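Local coordinates for protein fimbrial subunit type 1 (Actinomyces oris, PDB 3UXF) that forms the shaft of type 1 fimbriae as their major subunit, a secreted pilin displayed on the bacterial cell wall, at residues P193-G198 / D402-G407; S351-V356 / Y424-D429. All blocks are in the same frame, centred on the assembly; numbering follows the deposited sequence.

Contact 1 (P193-G198 / D402-G407); sequences PAPGSG and DPLTIG. With CA (calcium ion), chain C.
Pro195 lays the CG corner of its ring against the CD2 methyl of Leu404, 3.6 Å away, where the loop between strands 185-190 and 201-208 meets the prealbumin-like C-terminal domain of this beta-sandwich pilin. Leu404 has CG anti to its carbonyl carbon (chi1 -62°), which points the branched end at the proline, and Tyr445 of strand 444-451 touches both side chains. Beyond this apolar patch the contact is made mostly by backbone. Gly196 lies against the 405-406 peptide, its CA 3.6 Å from Thr405 O and 4.0 Å from Ile406 CA. A water links Gly196 to Thr405, accepting from Gly196 N and donating to Thr405 O. The sole direct hydrogen bond between the two loops runs from Gly407 N to Ser197 O at 2.9 Å, somewhat bent at the hydrogen (144°). Ser197 OG passes near Gly407 N but is engaged by the backbone N of Tyr424. At the far end of 402-407, Asp402 helps to hold a calcium ion together with Asp393, Asp395, Thr398 and Thr400; its OD2 lies 2.4 Å from the metal.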
ATOM      1  N   PRO A 193       2.297 -17.344   7.471  1.00 10.43           N
ATOM      2  CA  PRO A 193       3.127 -18.551   7.329  1.00 12.06           C
ATOM      3  C   PRO A 193       4.539 -18.421   7.861  1.00 13.73           C
ATOM      4  O   PRO A 193       5.273 -19.417   7.781  1.00 14.93           O
ATOM      5  CB  PRO A 193       3.191 -18.765   5.811  1.00 15.49           C
ATOM      6  CG  PRO A 193       1.995 -18.061   5.286  1.00 14.04           C
ATOM      7  CD  PRO A 193       1.836 -16.838   6.166  1.00 12.15           C
ATOM      8  N   ALA A 194       4.907 -17.266   8.398  1.00 11.67           N
ATOM      9  CA  ALA A 194       6.285 -17.049   8.842  1.00 11.96           C
ATOM     10  C   ALA A 194       6.365 -16.614  10.317  1.00  8.67           C
ATOM     11  O   ALA A 194       6.961 -15.593  10.648  1.00  9.02           O
ATOM     12  CB  ALA A 194       6.961 -16.002   7.907  1.00 12.26           C
ATOM     13  N   PRO A 195       5.864 -17.451  11.233  1.00  9.28           N
ATOM     14  CA  PRO A 195       6.006 -17.106  12.649  1.00  9.44           C
ATOM     15  C   PRO A 195       7.487 -17.079  13.066  1.00  9.91           C
ATOM     16  O   PRO A 195       7.896 -16.214  13.827  1.00  9.62           O
ATOM     17  CB  PRO A 195       5.248 -18.237  13.364  1.00 11.67           C
ATOM     18  CG  PRO A 195       5.239 -19.410  12.366  1.00 10.43           C
ATOM     19  CD  PRO A 195       5.134 -18.715  11.017  1.00  9.40           C
ATOM     20  N   GLY A 196       8.284 -18.019  12.556  1.00  9.68           N
ATOM     21  CA  GLY A 196       9.708 -18.025  12.871  1.00 11.62           C
ATOM     22  C   GLY A 196      10.473 -17.145  11.901  1.00  9.99           C
ATOM     23  O   GLY A 196      10.259 -17.229  10.685  1.00 10.57           O
ATOM     24  N   SER A 197      11.420 -16.368  12.404  1.00 10.40           N
ATOM     25  CA  SER A 197      12.186 -15.495  11.531  1.00  9.71           C
ATOM     26  C   SER A 197      12.990 -16.316  10.547  1.00 11.16           C
ATOM     27  O   SER A 197      13.504 -17.392  10.865  1.00 12.24           O
ATOM     28  CB  SER A 197      13.110 -14.558  12.332  1.00 12.57           C
ATOM     29  OG  SER A 197      14.021 -15.306  13.151  1.00 11.45           O
ATOM     30  N   GLY A 198      13.097 -15.752   9.352  1.00 11.13           N
ATOM     31  CA  GLY A 198      13.837 -16.403   8.292  1.00 11.51           C
ATOM     32  C   GLY A 198      12.978 -17.199   7.336  1.00 12.90           C
ATOM     33  O   GLY A 198      13.453 -17.632   6.288  1.00 14.39           O
ATOM     34  N   ASP A 402       4.999 -31.138  13.930  1.00 20.24           N
ATOM     35  CA  ASP A 402       6.344 -30.570  13.908  1.00 19.12           C
ATOM     36  C   ASP A 402       6.372 -29.238  14.648  1.00 14.67           C
ATOM     37  O   ASP A 402       5.408 -28.473  14.561  1.00 16.00           O
ATOM     38  CB  ASP A 402       6.816 -30.290  12.484  1.00 19.51           C
ATOM     39  CG  ASP A 402       6.821 -31.522  11.616  1.00 25.55           C
ATOM     40  OD1 ASP A 402       7.714 -32.383  11.775  1.00 29.37           O
ATOM     41  OD2 ASP A 402       5.921 -31.614  10.784  1.00 24.55           O
ATOM     42  N   PRO A 403       7.491 -28.953  15.320  1.00 16.13           N
ATOM     43  CA  PRO A 403       7.719 -27.642  15.933  1.00 14.17           C
ATOM     44  C   PRO A 403       8.113 -26.624  14.872  1.00 14.72           C
ATOM     45  O   PRO A 403       8.385 -26.948  13.699  1.00 15.97           O
ATOM     46  CB  PRO A 403       8.904 -27.906  16.873  1.00 14.40           C
ATOM     47  CG  PRO A 403       9.701 -28.964  16.166  1.00 16.46           C
ATOM     48  CD  PRO A 403       8.608 -29.875  15.595  1.00 15.95           C
ATOM     49  N   LEU A 404       8.131 -25.364  15.288  1.00 12.85           N
ATOM     50  CA  LEU A 404       8.542 -24.284  14.407  1.00 12.18           C
ATOM     51  C   LEU A 404      10.039 -24.239  14.168  1.00 13.72           C
ATOM     52  O   LEU A 404      10.861 -24.511  15.065  1.00 13.95           O
ATOM     53  CB  LEU A 404       8.128 -22.944  15.020  1.00 10.71           C
ATOM     54  CG  LEU A 404       6.649 -22.707  15.233  1.00 11.48           C
ATOM     55  CD1 LEU A 404       6.528 -21.394  15.972  1.00 13.45           C
ATOM     56  CD2 LEU A 404       5.907 -22.645  13.883  1.00 13.16           C
ATOM     57  N   THR A 405      10.403 -23.828  12.948  1.00 13.10           N
ATOM     58  CA  THR A 405      11.784 -23.504  12.666  1.00 13.37           C
ATOM     59  C   THR A 405      11.910 -21.998  12.805  1.00 11.71           C
ATOM     60  O   THR A 405      11.186 -21.246  12.139  1.00 11.43           O
ATOM     61  CB  THR A 405      12.147 -23.915  11.215  1.00 14.62           C
ATOM     62  OG1 THR A 405      12.062 -25.348  11.098  1.00 18.55           O
ATOM     63  CG2 THR A 405      13.571 -23.468  10.844  1.00 17.35           C
ATOM     64  N   ILE A 406      12.777 -21.565  13.715  1.00 10.07           N
ATOM     65  CA  ILE A 406      12.906 -20.156  14.097  1.00 10.29           C
ATOM     66  C   ILE A 406      14.385 -19.830  13.910  1.00 11.65           C
ATOM     67  O   ILE A 406      15.254 -20.402  14.579  1.00 12.26           O
ATOM     68  CB  ILE A 406      12.543 -20.002  15.581  1.00 10.85           C
ATOM     69  CG1 ILE A 406      11.106 -20.480  15.828  1.00 11.62           C
ATOM     70  CG2 ILE A 406      12.744 -18.566  15.996  1.00 10.31           C
ATOM     71  CD1 ILE A 406      10.774 -20.683  17.340  1.00 10.07           C
ATOM     72  N   GLY A 407      14.677 -18.922  12.994  1.00 11.39           N
ATOM     73  CA  GLY A 407      16.067 -18.582  12.708  1.00 13.26           C
ATOM     74  C   GLY A 407      16.858 -19.794  12.244  1.00 14.58           C
ATOM     75  O   GLY A 407      18.058 -19.897  12.521  1.00 15.03           O
TER
HETATM   76 CA    CA C   2       3.686 -32.416  10.266  1.00 23.45          CA
HETATM   77  O   HOH W   1       8.372 -20.667  11.647  1.00 14.23           O

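Contact 2 (S351-V356 / Y424-D429)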
ATOM      1  N   SER A 351       6.078  -6.090   9.142  1.00 10.02           N
ATOM      2  CA  SER A 351       6.130  -7.363   9.885  1.00 10.00           C
ATOM      3  C   SER A 351       6.943  -7.095  11.157  1.00 10.75           C
ATOM      4  O   SER A 351       7.942  -6.366  11.122  1.00 11.83           O
ATOM      5  CB  SER A 351       6.827  -8.449   9.057  1.00  9.79           C
ATOM      6  OG  SER A 351       6.170  -8.683   7.826  1.00 11.39           O
ATOM      7  N   LYS A 352       6.492  -7.654  12.283  1.00  9.15           N
ATOM      8  CA  LYS A 352       7.128  -7.358  13.581  1.00  9.01           C
ATOM      9  C   LYS A 352       7.566  -8.651  14.265  1.00  9.69           C
ATOM     10  O   LYS A 352       6.743  -9.504  14.569  1.00  9.52           O
ATOM     11  CB  LYS A 352       6.166  -6.553  14.468  1.00 11.65           C
ATOM     12  CG  LYS A 352       5.753  -5.240  13.854  1.00 12.75           C
ATOM     13  CD  LYS A 352       4.714  -4.561  14.758  1.00 13.37           C
ATOM     14  CE  LYS A 352       4.257  -3.242  14.141  1.00 14.44           C
ATOM     15  NZ  LYS A 352       5.216  -2.129  14.446  1.00 17.52           N
ATOM     16  N   TYR A 353       8.868  -8.779  14.509  1.00 11.28           N
ATOM     17  CA  TYR A 353       9.467  -9.980  15.096  1.00 11.68           C
ATOM     18  C   TYR A 353      10.140  -9.621  16.403  1.00 11.45           C
ATOM     19  O   TYR A 353      10.837  -8.600  16.501  1.00 12.26           O
ATOM     20  CB  TYR A 353      10.523 -10.587  14.129  1.00 11.45           C
ATOM     21  CG  TYR A 353       9.946 -11.342  12.960  1.00  8.92           C
ATOM     22  CD1 TYR A 353       9.615 -10.689  11.771  1.00  9.52           C
ATOM     23  CD2 TYR A 353       9.680 -12.703  13.056  1.00  9.05           C
ATOM     24  CE1 TYR A 353       9.045 -11.379  10.700  1.00 10.49           C
ATOM     25  CE2 TYR A 353       9.127 -13.404  12.000  1.00  9.32           C
ATOM     26  CZ  TYR A 353       8.811 -12.745  10.827  1.00  9.21           C
ATOM     27  OH  TYR A 353       8.280 -13.420   9.754  1.00 10.84           O
ATOM     28  N   GLY A 354       9.926 -10.461  17.414  1.00  9.09           N
ATOM     29  CA  GLY A 354      10.495 -10.195  18.730  1.00  8.92           C
ATOM     30  C   GLY A 354      11.446 -11.269  19.230  1.00 11.13           C
ATOM     31  O   GLY A 354      11.364 -12.442  18.876  1.00 11.52           O
ATOM     32  N   LYS A 355      12.375 -10.850  20.073  1.00 10.62           N
ATOM     33  CA  LYS A 355      13.257 -11.769  20.797  1.00 11.11           C
ATOM     34  C   LYS A 355      12.544 -12.310  22.010  1.00 11.05           C
ATOM     35  O   LYS A 355      11.822 -11.561  22.666  1.00 12.59           O
ATOM     36  CB  LYS A 355      14.477 -10.965  21.259  1.00 13.25           C
ATOM     37  CG  LYS A 355      15.389 -11.754  22.212  1.00 15.02           C
ATOM     38  CD  LYS A 355      16.637 -10.938  22.682  1.00 17.45           C
ATOM     39  CE  LYS A 355      17.350 -10.259  21.518  1.00 24.12           C
ATOM     40  NZ  LYS A 355      18.195 -11.221  20.767  1.00 27.07           N
ATOM     41  N   VAL A 356      12.723 -13.597  22.317  1.00 11.62           N
ATOM     42  CA  VAL A 356      12.252 -14.153  23.573  1.00 11.36           C
ATOM     43  C   VAL A 356      13.477 -14.530  24.381  1.00 12.65           C
ATOM     44  O   VAL A 356      14.381 -15.180  23.860  1.00 13.32           O
ATOM     45  CB  VAL A 356      11.408 -15.420  23.330  1.00 10.50           C
ATOM     46  CG1 VAL A 356      11.066 -16.085  24.633  1.00 11.17           C
ATOM     47  CG2 VAL A 356      10.128 -15.033  22.532  1.00 12.33           C
ATOM     48  N   TYR A 424      13.888 -15.272  16.043  1.00 10.97           N
ATOM     49  CA  TYR A 424      12.920 -14.350  16.618  1.00  9.60           C
ATOM     50  C   TYR A 424      11.535 -14.837  16.203  1.00 11.10           C
ATOM     51  O   TYR A 424      11.404 -15.565  15.226  1.00 10.01           O
ATOM     52  CB  TYR A 424      13.138 -12.943  16.062  1.00  9.98           C
ATOM     53  CG  TYR A 424      14.555 -12.444  16.195  1.00 11.07           C
ATOM     54  CD1 TYR A 424      14.953 -11.730  17.312  1.00 11.38           C
ATOM     55  CD2 TYR A 424      15.496 -12.688  15.206  1.00 11.67           C
ATOM     56  CE1 TYR A 424      16.242 -11.275  17.444  1.00 14.71           C
ATOM     57  CE2 TYR A 424      16.794 -12.237  15.332  1.00 12.53           C
ATOM     58  CZ  TYR A 424      17.161 -11.530  16.456  1.00 15.01           C
ATOM     59  OH  TYR A 424      18.446 -11.072  16.599  1.00 19.14           O
ATOM     60  N   LEU A 425      10.507 -14.425  16.939  1.00 10.00           N
ATOM     61  CA  LEU A 425       9.140 -14.842  16.650  1.00  8.34           C
ATOM     62  C   LEU A 425       8.247 -13.667  16.266  1.00 10.53           C
ATOM     63  O   LEU A 425       8.304 -12.611  16.884  1.00  9.51           O
ATOM     64  CB  LEU A 425       8.540 -15.564  17.857  1.00  9.74           C
ATOM     65  CG  LEU A 425       8.963 -17.019  18.060  1.00  8.20           C
ATOM     66  CD1 LEU A 425       8.770 -17.434  19.507  1.00 10.13           C
ATOM     67  CD2 LEU A 425       8.190 -17.930  17.130  1.00 11.94           C
ATOM     68  N   ARG A 426       7.422 -13.866  15.245  1.00  8.34           N
ATOM     69  CA  ARG A 426       6.496 -12.832  14.801  1.00  8.39           C
ATOM     70  C   ARG A 426       5.452 -12.586  15.880  1.00  9.15           C
ATOM     71  O   ARG A 426       4.982 -13.521  16.514  1.00 10.32           O
ATOM     72  CB  ARG A 426       5.809 -13.248  13.499  1.00  8.31           C
ATOM     73  CG  ARG A 426       5.502 -12.094  12.549  1.00  8.55           C
ATOM     74  CD  ARG A 426       4.212 -12.339  11.776  1.00 10.91           C
ATOM     75  NE  ARG A 426       3.120 -12.625  12.697  1.00 11.71           N
ATOM     76  CZ  ARG A 426       2.520 -13.803  12.806  1.00 10.66           C
ATOM     77  NH1 ARG A 426       2.881 -14.812  12.026  1.00 12.54           N
ATOM     78  NH2 ARG A 426       1.554 -13.968  13.695  1.00 12.49           N
ATOM     79  N   ALA A 427       5.091 -11.324  16.083  1.00  9.77           N
ATOM     80  CA  ALA A 427       4.110 -10.973  17.098  1.00  8.96           C
ATOM     81  C   ALA A 427       2.802 -11.720  16.876  1.00  9.44           C
ATOM     82  O   ALA A 427       2.341 -11.843  15.749  1.00 10.63           O
ATOM     83  CB  ALA A 427       3.865  -9.475  17.095  1.00 11.15           C
ATOM     84  N   ASN A 428       2.209 -12.217  17.956  1.00  9.97           N
ATOM     85  CA  ASN A 428       0.931 -12.910  17.865  1.00 10.58           C
ATOM     86  C   ASN A 428      -0.191 -11.944  17.523  1.00 10.93           C
ATOM     87  O   ASN A 428      -1.204 -12.333  16.950  1.00 12.79           O
ATOM     88  CB  ASN A 428       0.592 -13.611  19.183  1.00 10.16           C
ATOM     89  CG  ASN A 428       1.592 -14.684  19.552  1.00  9.33           C
ATOM     90  OD1 ASN A 428       2.500 -14.450  20.342  1.00 11.22           O
ATOM     91  ND2 ASN A 428       1.423 -15.871  18.985  1.00 11.04           N
ATOM     92  N   ASP A 429      -0.006 -10.683  17.892  1.00  9.72           N
ATOM     93  CA  ASP A 429      -1.044  -9.677  17.702  1.00 10.87           C
ATOM     94  C   ASP A 429      -0.797  -8.718  16.540  1.00 12.41           C
ATOM     95  O   ASP A 429      -1.427  -7.673  16.457  1.00 11.37           O
ATOM     96  CB  ASP A 429      -1.271  -8.890  18.994  1.00 10.71           C
ATOM     97  CG  ASP A 429      -0.058  -8.083  19.408  1.00 13.10           C
ATOM     98  OD1 ASP A 429       1.021  -8.278  18.818  1.00 13.47           O
ATOM     99  OD2 ASP A 429      -0.189  -7.253  20.326  1.00 14.80           O
TER
HETATM  100  O   HOH W   2      19.711 -10.017  18.664  1.00 32.03           O
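Lys352 O accepts the backbone N-H of Ala427, N to O 2.9 Å, and the CA-H of Arg426 also points at this oxygen. Two residues on, Gly354 and Leu425 exchange two bonds: Gly354 N gives to Leu425 O at 2.7 Å, almost straight at the hydrogen (174°), and Leu425 N gives back to Gly354 O. This is the antiparallel pairing of strands 344-362 and 419-426 in the prealbumin-like domain, with Gly354-Leu425 the hydrogen-bonded pair and Tyr353-Arg426 the non-hydrogen-bonded one. Within the latter, Arg426 lays its aliphatic part over one face of the Tyr353 ring, CG 3.9 Å from the centroid in a CH-pi contact. Bends at chi2 and chi3 then carry the guanidinium away from the tyrosine, and NE and NH2 make weak bonds to Ala427 O while NE also reaches Tyr430 O. Lys352 NZ is salt-bridged to Glu473 and Asp313. Lys355 NZ forms a salt bridge with Glu421 and a hydrogen bond with Asn423, and a water bound to it at 2.9 Å also bonds Tyr424 OH at 2.6 Å. On the Leu425 side of the sheet, Val356 CG2 meets Leu425 CD1 at 4.1 Å.

Overall arrangement
Both contacts are largely buried and share the neighbourhood of strand 419-426, with centres about 11 Å apart. Contact 2 is regular sheet pairing inside the C-terminal domain, with a ladder of backbone bonds and side chains packed on each face; contact 1 joins two loops and buries about half as much surface, with one direct bond, a water and a small apolar patch. They touch directly: Ala194 O lies 2.7 Å from Tyr353 OH and Pro195 O lies 2.8 Å from Arg426 N, both probably hydrogen bonds. Loop 193-198 thus probably bonds to both strands of contact 2 as well as to 402-407. Calcium enters only contact 1, charged lysine ends only contact 2.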